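Local coordinates for protein HIRA (Homo sapiens, PDB 5YJE) that cooperates with ASF1A to promote replication-independent chromatin assembly, the part described being the C-terminal portion through which the chaperone forms a trimer, at residues M114-S119 and L126-L131; G177-V182 and N196-K201; C204-L209 and A284-S289; T272-L277 and A301-N306; E315-L320 and E343-L348. All blocks are in the same frame, centred on the assembly; numbering follows the deposited sequence.

Contact 1: M114-S119 and L126-L131; sequences MLSVFS and LSPILL
Leu115 and Ile129 form an antiparallel hydrogen-bonded pair, and both bonds of the pair lie in the plane of the accepting carbonyl. Ile129 N reaches Leu115 O over 2.9 Å with an N-H...O angle of 175°, whereas the return bond from Leu115 N to Ile129 O, 3.0 Å long, is bent to 146°. Each carbonyl takes a further CA-H...O contact: Met114 CA approaches Ile129 O, and Pro128 CA approaches Leu115 O. Met114 and Leu130, the adjoining non-hydrogen-bonded pair, put their side chains on one face of the sheet, and those of Leu115 and Ile129 lie on the other.

Met114 reaches across to Pro128 and Leu130. Its chain bends at chi2 and chi3, which folds the thioether back over the partner strand; SD comes 3.6 Å from Leu130 CD1, and the terminal CE sits 3.4 Å from Pro128 CB. Ser116 OG lies beside the same proline, but its hydrogen bond goes to Arg124. On the other face Leu115 CB and Ile129 CB stand 4.4 Å apart. From Pro128 back toward Leu126 the two backbones draw apart, and Val117 faces Leu126 with CA atoms 6.3 Å apart.

The two strands are the last of a four-stranded antiparallel sheet, a meander as in a propeller blade. Strand 105-110 lines the other edge of 114-119, and Trp157 of strand 153-158 touches Leu115 and Leu131. Strand 129-130 is outermost in its own chain, yet Ile129 and Leu130 pair with an antiparallel strand of the second subunit, which continues the sheet across the interface.

Contact 2: G177-V182 and N196-K201; sequences GSDMTV and NLSDGK
A type I beta turn from Leu197 to Gly200, which links strands 193-196 and 201-206, meets the loop 177-182 that leads into strand 184-187. The polar part of the contact joins Ser198 OG to Asp179 OD2 by a weak hydrogen bond of 2.9 Å. Both side chains stand between their own backbone N and carbonyl carbon (chi1 69° in each), and from there the hydroxyl and the carboxylate meet between the two loops. Asp179 OD1 also accepts within its own loop: Thr181 OG1 donates to it over 2.9 Å, approaching on the syn side but 33° out of the carboxylate plane. A weak bond from Thr181 N ends on the same oxygen, so OD1 is held mainly by the Thr181 hydroxyl.

The apolar part lies at the strand ends. Val182 CG2 rests 3.7 Å from Leu197 CD2, while the valine's other branch, CG1, lies 3.7 Å from Asn196 O. Leu197 CD2 also lies 3.9 Å from Thr181 O. Leu175 and Ile174 of helix 172-175 touch Val182 and Leu197 respectively, which carries this apolar patch inward from a largely exposed surface.

Each loop has its own internal brace. Ser178 OG accepts from Met180 N, an ST turn, and Asp199 OD1 accepts from Lys201 N at 161°, from above its carboxylate plane, an Asx turn. Leu197 N bonds to Lys201 O and Gly200 N to Leu197 O; with positive phi at Gly200, this is the type I turn with a G1 bulge of a 3:5 beta hairpin.

Contact 3: C204-L209 and A284-S289; sequences CFNPSL and ALTLQS
With chi1 at -171°, Asn206 carries CG opposite its backbone N and directs the carboxamide from the end of strand 201-206 toward the last turn of helix 266-286. Cys204, two residues earlier and facing the same helix end, holds SG between its backbone N and carbonyl carbon, which brings it 3.3 Å from Thr286 CG2 and 3.8 Å from Leu287 CD2.

The amide of Asn206 works at both ends. ND2 donates to Thr286 O over 3.0 Å; the nitrogen lies in the carbonyl plane on a lone pair, although the N-H...O angle is only 137° and the acceptor is tilted from the amide plane. OD1 accepts from Leu209 N over 2.8 Å at 167°, an Asx motif that fixes the rotation of the amide and the turn after the strand. A leucine here would probably leave Thr286 O without this donor and Leu209 N without its acceptor, freeing the turn to shift. Pro207 CD is approached by Gln288 NE2 from the opposite direction, at 4.0 Å.

Gln288 has positive phi in a Schellman motif that ends the helix, and Ser289 is the N-cap of the next. Asn213 and Val215 of strand 211-217 and Val194 of strand 193-196 pack around the junction, where sheet and helix 266-286 meet. Thr286 OG1 turns to Ser127 of the third subunit, placing this junction at the trimer interface.

Contact 4: T272-L277 and A301-N306; sequences TTLAYL and ARYLVN
Thr273 CG2 sits over one face of the Tyr303 ring in a CH-pi contact, 3.6 Å from the ring centroid and 23° off the ring normal. The methyl is displaced toward the rim, with CZ its nearest ring atom at 3.4 Å. It gets there because CG2 is opposite the backbone N (chi1 -64° for OG1), a rotamer that leaves OG1 to bond with Gln269 O and Asp227 N.

Aliphatic side chains add further contacts to the tyrosine. Leu274 CD2 lies at the ring edge, near the ring plane, 4.1 Å from Tyr303 CD2, and Leu277 CD1 meets the base of the side chain at CB, 3.8 Å away. The segments belong to the antiparallel helical hairpin of helices 266-286 and 290-307; the axes of segments 272-277 and 301-306 cross at -158° and approach to 10.9 Å. At that spacing the tyrosine bridges from one helix to the other; an alanine in its place would probably open a gap between the helices and leave the Thr273 methyl without its aromatic partner.

The remaining leucine pair meets methyl to methyl: Leu274 CD2 and Leu304 CD2 are 3.5 Å apart, their side chains crossing at about a right angle. Phe309 and Arg312 touch both of these leucines.

Contact 5: E315-L320 and E343-L348; sequences EICKDL and ELLKEL
Leu320 carries this contact, pressing its CD2 methyl onto segment 343-348 of helix 341-353. Its chi1 of -98° is away from the staggered positions, and the branch is laid against the facing backbone, CD2 lying 3.6 Å from Leu344 CB and near Leu345 N. The same methyl approaches Leu348 CD1 at 4.3 Å, so one branch of Leu320 touches Leu344, Leu345 and Leu348, all on the facing side of that helix. Lower on the side chain, CB meets Leu345 CB at 3.9 Å, where the two backbones come nearest, with a CA-CA distance of 5.9 Å.

Leu345 answers with an outstretched conformation: CG is opposite its backbone N (chi1 176°), which carries CD1 to Cys317, 4.0 Å from SG. The sulfur therefore forms part of the apolar surface about one turn before Leu320.

The short helical segments run at 141° to each other, 9.6 Å between axes, and no hydrogen bond crosses between them. Helix 290-307 packs against both: Tyr300 touches Ile316, while Leu298 and Ala301 touch Leu348. Arg294 of that helix makes a salt bridge to Glu347, and Glu315 does so with Arg123 of the third subunit.

The five contacts follow the chain from a sheet-built half to a helical half. Contacts 1 and 4 lie on opposite sides of the chain's centre, 47 Å apart centre to centre. Contact 3 joins the halves: its segment 204-209 adjoins contact 2 in sequence, and it shares helix 266-286 with contact 4, 22 Å away between centres. Contacts 4 and 5 touch directly, Ala301 CB lying 3.4 Å from Leu348 CD2, as part of one helical bundle. The trimer closes the circuit: the segments of contact 1 meet residues of contacts 3 and 5 from another subunit, through Ser127 with Thr286 and Ser119 with Glu315.

Contact 1: M114-S119 and L126-L131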
# COMPACT_ATOMS: atom_id res chain seq x y z
N MET B 114 -12.65 19.35 5.09
CA MET B 114 -11.96 18.83 6.27
C MET B 114 -12.83 17.80 6.95
O MET B 114 -14.04 17.97 7.04
CB MET B 114 -11.61 19.92 7.29
CG MET B 114 -10.70 21.04 6.82
SD MET B 114 -9.11 20.62 6.08
CE MET B 114 -8.44 19.33 7.10
N LEU B 115 -12.20 16.77 7.48
CA LEU B 115 -12.90 15.73 8.21
C LEU B 115 -12.23 15.57 9.57
O LEU B 115 -11.01 15.43 9.65
CB LEU B 115 -12.87 14.43 7.41
CG LEU B 115 -13.07 13.14 8.19
CD1 LEU B 115 -14.50 13.02 8.66
CD2 LEU B 115 -12.69 11.99 7.31
N SER B 116 -13.02 15.62 10.65
CA SER B 116 -12.49 15.48 12.00
C SER B 116 -13.14 14.30 12.70
O SER B 116 -14.32 14.01 12.50
CB SER B 116 -12.68 16.76 12.82
OG SER B 116 -11.99 17.86 12.23
N VAL B 117 -12.35 13.60 13.49
CA VAL B 117 -12.77 12.36 14.11
C VAL B 117 -12.57 12.48 15.62
O VAL B 117 -11.47 12.83 16.08
CB VAL B 117 -12.02 11.15 13.52
CG1 VAL B 117 -12.44 9.85 14.20
CG2 VAL B 117 -12.25 11.09 11.99
N PHE B 118 -13.63 12.20 16.38
CA PHE B 118 -13.71 12.37 17.82
C PHE B 118 -14.05 11.04 18.49
O PHE B 118 -14.78 10.20 17.94
CB PHE B 118 -14.76 13.42 18.20
CG PHE B 118 -14.43 14.78 17.71
CD1 PHE B 118 -14.87 15.22 16.48
CD2 PHE B 118 -13.62 15.62 18.47
CE1 PHE B 118 -14.52 16.48 16.01
CE2 PHE B 118 -13.25 16.86 18.01
CZ PHE B 118 -13.72 17.31 16.79
N SER B 119 -13.51 10.86 19.69
CA SER B 119 -13.77 9.66 20.47
C SER B 119 -15.21 9.64 20.97
O SER B 119 -15.96 10.62 20.86
CB SER B 119 -12.82 9.57 21.66
OG SER B 119 -13.25 10.43 22.71
N LEU B 126 -7.54 12.57 15.82
CA LEU B 126 -6.56 12.79 14.77
C LEU B 126 -6.69 14.22 14.28
O LEU B 126 -7.74 14.84 14.42
CB LEU B 126 -6.75 11.85 13.57
CG LEU B 126 -6.96 10.37 13.88
CD1 LEU B 126 -7.82 9.68 12.81
CD2 LEU B 126 -5.62 9.68 14.05
N SER B 127 -5.62 14.72 13.69
CA SER B 127 -5.64 15.99 13.00
C SER B 127 -6.73 16.04 11.93
O SER B 127 -7.11 15.00 11.40
CB SER B 127 -4.27 16.26 12.38
OG SER B 127 -3.29 16.24 13.39
N PRO B 128 -7.25 17.21 11.59
CA PRO B 128 -8.24 17.27 10.52
C PRO B 128 -7.63 16.74 9.23
O PRO B 128 -6.50 17.09 8.87
CB PRO B 128 -8.57 18.76 10.43
CG PRO B 128 -8.17 19.33 11.74
CD PRO B 128 -6.97 18.54 12.18
N ILE B 129 -8.39 15.87 8.57
CA ILE B 129 -7.97 15.20 7.34
C ILE B 129 -8.45 16.02 6.15
O ILE B 129 -9.64 16.33 6.04
CB ILE B 129 -8.54 13.78 7.30
CG1 ILE B 129 -7.82 12.91 8.32
CG2 ILE B 129 -8.56 13.18 5.87
CD1 ILE B 129 -8.48 11.57 8.48
N LEU B 130 -7.53 16.38 5.26
CA LEU B 130 -7.90 17.08 4.04
C LEU B 130 -8.42 16.07 3.03
O LEU B 130 -7.70 15.14 2.65
CB LEU B 130 -6.71 17.83 3.46
CG LEU B 130 -7.11 18.70 2.26
CD1 LEU B 130 -8.07 19.80 2.69
CD2 LEU B 130 -5.88 19.27 1.52
N LEU B 131 -9.65 16.23 2.62
CA LEU B 131 -10.24 15.34 1.64
C LEU B 131 -9.93 15.86 0.25
O LEU B 131 -9.76 17.07 0.05
CB LEU B 131 -11.76 15.27 1.82
CG LEU B 131 -12.33 14.68 3.11
CD1 LEU B 131 -13.85 14.96 3.20
CD2 LEU B 131 -12.03 13.19 3.20

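Contact 2: G177-V182 and N196-K201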
# COMPACT_ATOMS: atom_id res chain seq x y z
N GLY B 177 -22.79 2.85 -16.55
CA GLY B 177 -23.80 1.91 -16.98
C GLY B 177 -24.95 1.70 -16.02
O GLY B 177 -25.96 1.10 -16.41
N SER B 178 -24.85 2.19 -14.79
CA SER B 178 -25.92 2.06 -13.80
C SER B 178 -27.04 3.04 -14.14
O SER B 178 -27.04 3.70 -15.17
CB SER B 178 -25.37 2.31 -12.40
OG SER B 178 -25.20 3.70 -12.17
N ASP B 179 -28.02 3.16 -13.24
CA ASP B 179 -29.06 4.17 -13.38
C ASP B 179 -28.77 5.43 -12.54
O ASP B 179 -29.70 6.12 -12.09
CB ASP B 179 -30.41 3.55 -13.01
CG ASP B 179 -30.52 3.22 -11.55
OD1 ASP B 179 -29.45 3.16 -10.89
OD2 ASP B 179 -31.66 3.03 -11.06
N MET B 180 -27.49 5.74 -12.34
CA MET B 180 -26.98 6.87 -11.56
C MET B 180 -27.25 6.76 -10.06
O MET B 180 -27.15 7.77 -9.37
CB MET B 180 -27.54 8.24 -11.99
CG MET B 180 -28.02 8.46 -13.43
SD MET B 180 -29.49 9.55 -13.50
CE MET B 180 -29.01 11.04 -12.58
N THR B 181 -27.64 5.60 -9.54
CA THR B 181 -27.95 5.51 -8.12
C THR B 181 -27.28 4.29 -7.52
O THR B 181 -26.74 3.44 -8.22
CB THR B 181 -29.46 5.44 -7.80
OG1 THR B 181 -29.98 4.17 -8.21
CG2 THR B 181 -30.24 6.57 -8.45
N VAL B 182 -27.28 4.26 -6.19
CA VAL B 182 -26.85 3.13 -5.39
C VAL B 182 -27.89 2.94 -4.31
O VAL B 182 -28.05 3.81 -3.45
CB VAL B 182 -25.46 3.34 -4.75
CG1 VAL B 182 -25.15 2.17 -3.80
CG2 VAL B 182 -24.38 3.48 -5.82
N ASN B 196 -24.79 -1.84 -3.08
CA ASN B 196 -25.89 -2.62 -3.62
C ASN B 196 -26.64 -1.74 -4.63
O ASN B 196 -27.30 -0.77 -4.23
CB ASN B 196 -26.83 -3.10 -2.52
CG ASN B 196 -27.43 -4.45 -2.83
OD1 ASN B 196 -26.91 -5.46 -2.47
ND2 ASN B 196 -28.51 -4.46 -3.58
N LEU B 197 -26.51 -2.08 -5.91
CA LEU B 197 -27.10 -1.35 -7.03
C LEU B 197 -28.53 -1.84 -7.31
O LEU B 197 -28.92 -2.97 -6.99
CB LEU B 197 -26.26 -1.50 -8.29
CG LEU B 197 -24.77 -1.12 -8.24
CD1 LEU B 197 -24.15 -1.18 -9.64
CD2 LEU B 197 -24.58 0.25 -7.65
N SER B 198 -29.30 -0.96 -7.96
CA SER B 198 -30.70 -1.27 -8.23
C SER B 198 -30.86 -2.39 -9.25
O SER B 198 -31.90 -3.06 -9.25
CB SER B 198 -31.44 -0.02 -8.72
OG SER B 198 -30.99 0.37 -10.01
N ASP B 199 -29.86 -2.64 -10.10
CA ASP B 199 -29.95 -3.74 -11.05
C ASP B 199 -29.70 -5.11 -10.39
O ASP B 199 -29.63 -6.12 -11.10
CB ASP B 199 -28.97 -3.51 -12.20
CG ASP B 199 -27.52 -3.74 -11.82
OD1 ASP B 199 -27.20 -3.80 -10.61
OD2 ASP B 199 -26.67 -3.83 -12.73
N GLY B 200 -29.60 -5.19 -9.07
CA GLY B 200 -29.32 -6.45 -8.41
C GLY B 200 -27.86 -6.74 -8.16
O GLY B 200 -27.54 -7.67 -7.40
N LYS B 201 -26.95 -5.98 -8.76
CA LYS B 201 -25.53 -6.23 -8.56
C LYS B 201 -25.02 -5.52 -7.32
O LYS B 201 -25.41 -4.38 -7.02
CB LYS B 201 -24.71 -5.80 -9.79
CG LYS B 201 -24.94 -6.69 -11.00
CD LYS B 201 -24.15 -6.23 -12.21
CE LYS B 201 -24.07 -7.33 -13.26
NZ LYS B 201 -24.18 -6.80 -14.65

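Contact 3: C204-L209 and A284-S289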
# COMPACT_ATOMS: atom_id res chain seq x y z
N CYS B 204 -18.30 -5.06 -3.60
CA CYS B 204 -17.62 -4.66 -2.40
C CYS B 204 -16.16 -4.40 -2.76
O CYS B 204 -15.66 -4.92 -3.77
CB CYS B 204 -17.74 -5.72 -1.31
SG CYS B 204 -16.53 -6.99 -1.49
N PHE B 205 -15.50 -3.55 -1.97
CA PHE B 205 -14.09 -3.26 -2.19
C PHE B 205 -13.26 -4.12 -1.25
O PHE B 205 -13.42 -4.05 -0.03
CB PHE B 205 -13.75 -1.78 -2.01
CG PHE B 205 -12.39 -1.43 -2.53
CD1 PHE B 205 -12.20 -1.08 -3.85
CD2 PHE B 205 -11.28 -1.54 -1.70
CE1 PHE B 205 -10.91 -0.82 -4.34
CE2 PHE B 205 -10.02 -1.27 -2.18
CZ PHE B 205 -9.83 -0.91 -3.51
N ASN B 206 -12.36 -4.92 -1.81
CA ASN B 206 -11.50 -5.73 -0.98
C ASN B 206 -10.21 -4.96 -0.73
O ASN B 206 -9.56 -4.55 -1.70
CB ASN B 206 -11.20 -7.07 -1.62
CG ASN B 206 -10.48 -8.02 -0.67
OD1 ASN B 206 -9.30 -8.30 -0.83
ND2 ASN B 206 -11.19 -8.47 0.37
N PRO B 207 -9.84 -4.70 0.52
CA PRO B 207 -8.65 -3.86 0.75
C PRO B 207 -7.34 -4.56 0.42
O PRO B 207 -6.42 -3.92 -0.10
CB PRO B 207 -8.76 -3.48 2.24
CG PRO B 207 -10.20 -3.69 2.59
CD PRO B 207 -10.61 -4.90 1.76
N SER B 208 -7.26 -5.87 0.64
CA SER B 208 -6.03 -6.59 0.31
C SER B 208 -5.85 -6.75 -1.19
O SER B 208 -4.75 -6.54 -1.73
CB SER B 208 -6.05 -7.95 1.00
OG SER B 208 -6.07 -7.79 2.40
N LEU B 209 -6.90 -7.20 -1.90
CA LEU B 209 -6.75 -7.29 -3.35
C LEU B 209 -6.73 -5.91 -3.98
O LEU B 209 -6.15 -5.73 -5.06
CB LEU B 209 -7.86 -8.13 -3.97
CG LEU B 209 -7.81 -9.67 -4.01
CD1 LEU B 209 -9.03 -10.17 -4.75
CD2 LEU B 209 -6.51 -10.25 -4.63
N ALA B 284 -17.98 -14.71 0.39
CA ALA B 284 -17.86 -14.60 1.84
C ALA B 284 -16.42 -14.26 2.24
O ALA B 284 -16.21 -13.44 3.13
CB ALA B 284 -18.34 -15.89 2.50
N LEU B 285 -15.44 -14.87 1.57
CA LEU B 285 -14.04 -14.53 1.79
C LEU B 285 -13.75 -13.06 1.45
O LEU B 285 -13.11 -12.34 2.23
CB LEU B 285 -13.16 -15.46 0.96
CG LEU B 285 -11.65 -15.25 0.98
CD1 LEU B 285 -11.10 -15.49 2.36
CD2 LEU B 285 -11.03 -16.23 0.02
N THR B 286 -14.21 -12.60 0.28
CA THR B 286 -14.04 -11.21 -0.14
C THR B 286 -14.62 -10.23 0.88
O THR B 286 -14.03 -9.18 1.16
CB THR B 286 -14.70 -11.02 -1.50
OG1 THR B 286 -14.06 -11.85 -2.47
CG2 THR B 286 -14.59 -9.59 -1.96
N LEU B 287 -15.80 -10.55 1.41
CA LEU B 287 -16.43 -9.76 2.46
C LEU B 287 -15.75 -9.93 3.81
O LEU B 287 -16.10 -9.19 4.75
CB LEU B 287 -17.91 -10.15 2.57
CG LEU B 287 -18.98 -9.41 1.75
CD1 LEU B 287 -19.08 -7.94 2.14
CD2 LEU B 287 -18.67 -9.52 0.29
N GLN B 288 -14.82 -10.87 3.93
CA GLN B 288 -14.21 -11.21 5.22
C GLN B 288 -15.27 -11.48 6.28
O GLN B 288 -15.15 -11.07 7.43
CB GLN B 288 -13.25 -10.10 5.68
CG GLN B 288 -12.16 -9.75 4.69
CD GLN B 288 -11.27 -8.60 5.17
OE1 GLN B 288 -11.27 -8.24 6.35
NE2 GLN B 288 -10.53 -8.01 4.24
N SER B 289 -16.31 -12.20 5.88
CA SER B 289 -17.42 -12.56 6.78
C SER B 289 -17.20 -14.00 7.24
O SER B 289 -17.57 -14.95 6.54
CB SER B 289 -18.75 -12.39 6.06
OG SER B 289 -19.77 -13.12 6.71

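Contact 4: T272-L277 and A301-N306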
# COMPACT_ATOMS: atom_id res chain seq x y z
N THR B 272 -23.45 -25.65 -12.80
CA THR B 272 -24.01 -24.42 -12.25
C THR B 272 -24.02 -24.46 -10.73
O THR B 272 -23.73 -23.45 -10.09
CB THR B 272 -25.41 -24.17 -12.79
OG1 THR B 272 -26.28 -25.21 -12.34
CG2 THR B 272 -25.41 -24.10 -14.30
N THR B 273 -24.29 -25.62 -10.14
CA THR B 273 -24.28 -25.74 -8.69
C THR B 273 -22.88 -25.49 -8.13
O THR B 273 -22.72 -24.77 -7.14
CB THR B 273 -24.82 -27.11 -8.26
OG1 THR B 273 -26.18 -27.21 -8.66
CG2 THR B 273 -24.75 -27.30 -6.75
N LEU B 274 -21.86 -26.07 -8.77
CA LEU B 274 -20.48 -25.86 -8.37
C LEU B 274 -20.10 -24.38 -8.49
O LEU B 274 -19.54 -23.79 -7.55
CB LEU B 274 -19.55 -26.71 -9.23
CG LEU B 274 -18.83 -27.96 -8.71
CD1 LEU B 274 -17.65 -28.22 -9.61
CD2 LEU B 274 -18.36 -27.84 -7.30
N ALA B 275 -20.40 -23.77 -9.64
CA ALA B 275 -20.08 -22.36 -9.85
C ALA B 275 -20.76 -21.49 -8.80
O ALA B 275 -20.12 -20.60 -8.22
CB ALA B 275 -20.49 -21.93 -11.26
N TYR B 276 -22.03 -21.76 -8.52
CA TYR B 276 -22.75 -21.01 -7.51
C TYR B 276 -22.09 -21.13 -6.14
O TYR B 276 -21.88 -20.12 -5.45
CB TYR B 276 -24.20 -21.48 -7.43
CG TYR B 276 -24.93 -20.89 -6.23
CD1 TYR B 276 -25.27 -19.54 -6.21
CD2 TYR B 276 -25.26 -21.67 -5.12
CE1 TYR B 276 -25.94 -18.98 -5.12
CE2 TYR B 276 -25.94 -21.12 -4.03
CZ TYR B 276 -26.28 -19.77 -4.05
OH TYR B 276 -26.94 -19.20 -2.99
N LEU B 277 -21.81 -22.36 -5.70
CA LEU B 277 -21.28 -22.53 -4.35
C LEU B 277 -19.87 -21.95 -4.23
O LEU B 277 -19.50 -21.40 -3.18
CB LEU B 277 -21.31 -24.01 -3.94
CG LEU B 277 -22.70 -24.62 -3.67
CD1 LEU B 277 -22.63 -26.14 -3.54
CD2 LEU B 277 -23.36 -24.03 -2.42
N ALA B 301 -17.99 -28.20 0.55
CA ALA B 301 -17.28 -29.45 0.73
C ALA B 301 -18.24 -30.63 0.74
O ALA B 301 -17.96 -31.67 0.14
CB ALA B 301 -16.46 -29.40 2.02
N ARG B 302 -19.38 -30.48 1.43
CA ARG B 302 -20.39 -31.53 1.40
C ARG B 302 -20.80 -31.85 -0.04
O ARG B 302 -20.94 -33.01 -0.41
CB ARG B 302 -21.60 -31.11 2.24
CG ARG B 302 -22.79 -32.07 2.20
CD ARG B 302 -23.61 -32.03 3.50
NE ARG B 302 -23.75 -30.68 4.04
CZ ARG B 302 -23.03 -30.19 5.07
NH1 ARG B 302 -22.12 -30.95 5.67
NH2 ARG B 302 -23.23 -28.95 5.49
N TYR B 303 -20.97 -30.82 -0.87
CA TYR B 303 -21.33 -31.04 -2.26
C TYR B 303 -20.24 -31.79 -3.00
O TYR B 303 -20.52 -32.75 -3.71
CB TYR B 303 -21.63 -29.72 -2.96
CG TYR B 303 -22.23 -29.94 -4.33
CD1 TYR B 303 -23.53 -30.41 -4.46
CD2 TYR B 303 -21.50 -29.68 -5.49
CE1 TYR B 303 -24.10 -30.61 -5.70
CE2 TYR B 303 -22.07 -29.88 -6.75
CZ TYR B 303 -23.36 -30.35 -6.84
OH TYR B 303 -23.94 -30.54 -8.07
N LEU B 304 -18.99 -31.32 -2.88
CA LEU B 304 -17.88 -32.00 -3.55
C LEU B 304 -17.83 -33.47 -3.17
O LEU B 304 -17.54 -34.32 -4.02
CB LEU B 304 -16.55 -31.33 -3.21
CG LEU B 304 -16.27 -29.86 -3.53
CD1 LEU B 304 -14.88 -29.47 -3.07
CD2 LEU B 304 -16.44 -29.61 -5.01
N VAL B 305 -18.12 -33.79 -1.91
CA VAL B 305 -18.14 -35.18 -1.48
C VAL B 305 -19.32 -35.92 -2.12
O VAL B 305 -19.14 -37.02 -2.68
CB VAL B 305 -18.18 -35.27 0.06
CG1 VAL B 305 -18.61 -36.65 0.50
CG2 VAL B 305 -16.82 -34.92 0.65
N ASN B 306 -20.52 -35.33 -2.07
CA ASN B 306 -21.72 -36.01 -2.56
C ASN B 306 -21.60 -36.38 -4.04
O ASN B 306 -21.89 -37.51 -4.43
CB ASN B 306 -22.95 -35.13 -2.34
CG ASN B 306 -23.36 -35.06 -0.88
OD1 ASN B 306 -22.89 -35.86 -0.06
ND2 ASN B 306 -24.24 -34.10 -0.54

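Contact 5: E315-L320 and E343-L348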
# COMPACT_ATOMS: atom_id res chain seq x y z
N GLU B 315 -7.59 -30.52 -3.57
CA GLU B 315 -7.03 -29.17 -3.49
C GLU B 315 -7.44 -28.45 -2.21
O GLU B 315 -6.60 -27.84 -1.52
CB GLU B 315 -7.49 -28.38 -4.71
CG GLU B 315 -6.57 -27.27 -5.13
CD GLU B 315 -7.08 -26.60 -6.38
OE1 GLU B 315 -8.19 -26.05 -6.32
OE2 GLU B 315 -6.39 -26.66 -7.42
N ILE B 316 -8.73 -28.50 -1.87
CA ILE B 316 -9.20 -27.80 -0.67
C ILE B 316 -8.57 -28.37 0.59
O ILE B 316 -8.18 -27.62 1.50
CB ILE B 316 -10.73 -27.83 -0.61
CG1 ILE B 316 -11.29 -26.92 -1.69
CG2 ILE B 316 -11.23 -27.45 0.78
CD1 ILE B 316 -12.62 -26.40 -1.39
N CYS B 317 -8.46 -29.70 0.67
CA CYS B 317 -7.89 -30.31 1.86
C CYS B 317 -6.41 -29.98 2.00
O CYS B 317 -5.95 -29.62 3.09
CB CYS B 317 -8.11 -31.82 1.83
SG CYS B 317 -9.85 -32.23 1.97
N LYS B 318 -5.65 -30.10 0.90
CA LYS B 318 -4.25 -29.69 0.90
C LYS B 318 -4.10 -28.25 1.41
O LYS B 318 -3.23 -27.97 2.23
CB LYS B 318 -3.66 -29.83 -0.50
N ASP B 319 -4.95 -27.34 0.94
CA ASP B 319 -4.87 -25.96 1.39
C ASP B 319 -5.17 -25.83 2.88
O ASP B 319 -4.50 -25.07 3.59
CB ASP B 319 -5.82 -25.08 0.57
N LEU B 320 -6.16 -26.57 3.38
CA LEU B 320 -6.49 -26.46 4.80
C LEU B 320 -5.50 -27.19 5.71
O LEU B 320 -5.39 -26.83 6.89
CB LEU B 320 -7.91 -26.96 5.05
CG LEU B 320 -8.95 -25.83 5.13
CD1 LEU B 320 -9.20 -25.23 3.76
CD2 LEU B 320 -10.25 -26.32 5.74
N GLU B 343 -8.65 -26.54 11.93
CA GLU B 343 -9.90 -26.78 12.64
C GLU B 343 -11.04 -27.02 11.66
O GLU B 343 -11.86 -27.93 11.85
CB GLU B 343 -10.22 -25.61 13.58
N LEU B 344 -11.11 -26.22 10.59
CA LEU B 344 -12.15 -26.42 9.59
C LEU B 344 -12.00 -27.76 8.88
O LEU B 344 -12.99 -28.47 8.68
CB LEU B 344 -12.16 -25.28 8.58
CG LEU B 344 -12.65 -23.95 9.17
CD1 LEU B 344 -12.26 -22.79 8.27
CD2 LEU B 344 -14.15 -23.99 9.39
N LEU B 345 -10.76 -28.11 8.51
CA LEU B 345 -10.52 -29.43 7.93
C LEU B 345 -11.02 -30.54 8.86
O LEU B 345 -11.66 -31.50 8.41
CB LEU B 345 -9.03 -29.62 7.66
CG LEU B 345 -8.57 -30.98 7.15
CD1 LEU B 345 -8.92 -31.21 5.68
CD2 LEU B 345 -7.08 -31.13 7.38
N LYS B 346 -10.77 -30.39 10.16
CA LYS B 346 -11.33 -31.31 11.15
C LYS B 346 -12.86 -31.31 11.10
O LYS B 346 -13.49 -32.35 11.30
CB LYS B 346 -10.82 -30.94 12.54
N GLU B 347 -13.47 -30.15 10.85
CA GLU B 347 -14.92 -30.12 10.71
C GLU B 347 -15.38 -30.74 9.40
O GLU B 347 -16.57 -31.06 9.27
CB GLU B 347 -15.45 -28.68 10.80
CG GLU B 347 -15.15 -27.98 12.12
CD GLU B 347 -16.03 -26.76 12.35
OE1 GLU B 347 -15.79 -25.71 11.72
OE2 GLU B 347 -16.96 -26.86 13.18
N LEU B 348 -14.48 -30.92 8.43
CA LEU B 348 -14.81 -31.60 7.18
C LEU B 348 -14.78 -33.11 7.31
O LEU B 348 -15.72 -33.79 6.88
CB LEU B 348 -13.85 -31.19 6.07
CG LEU B 348 -13.91 -29.74 5.70
CD1 LEU B 348 -12.96 -29.47 4.55
CD2 LEU B 348 -15.36 -29.56 5.26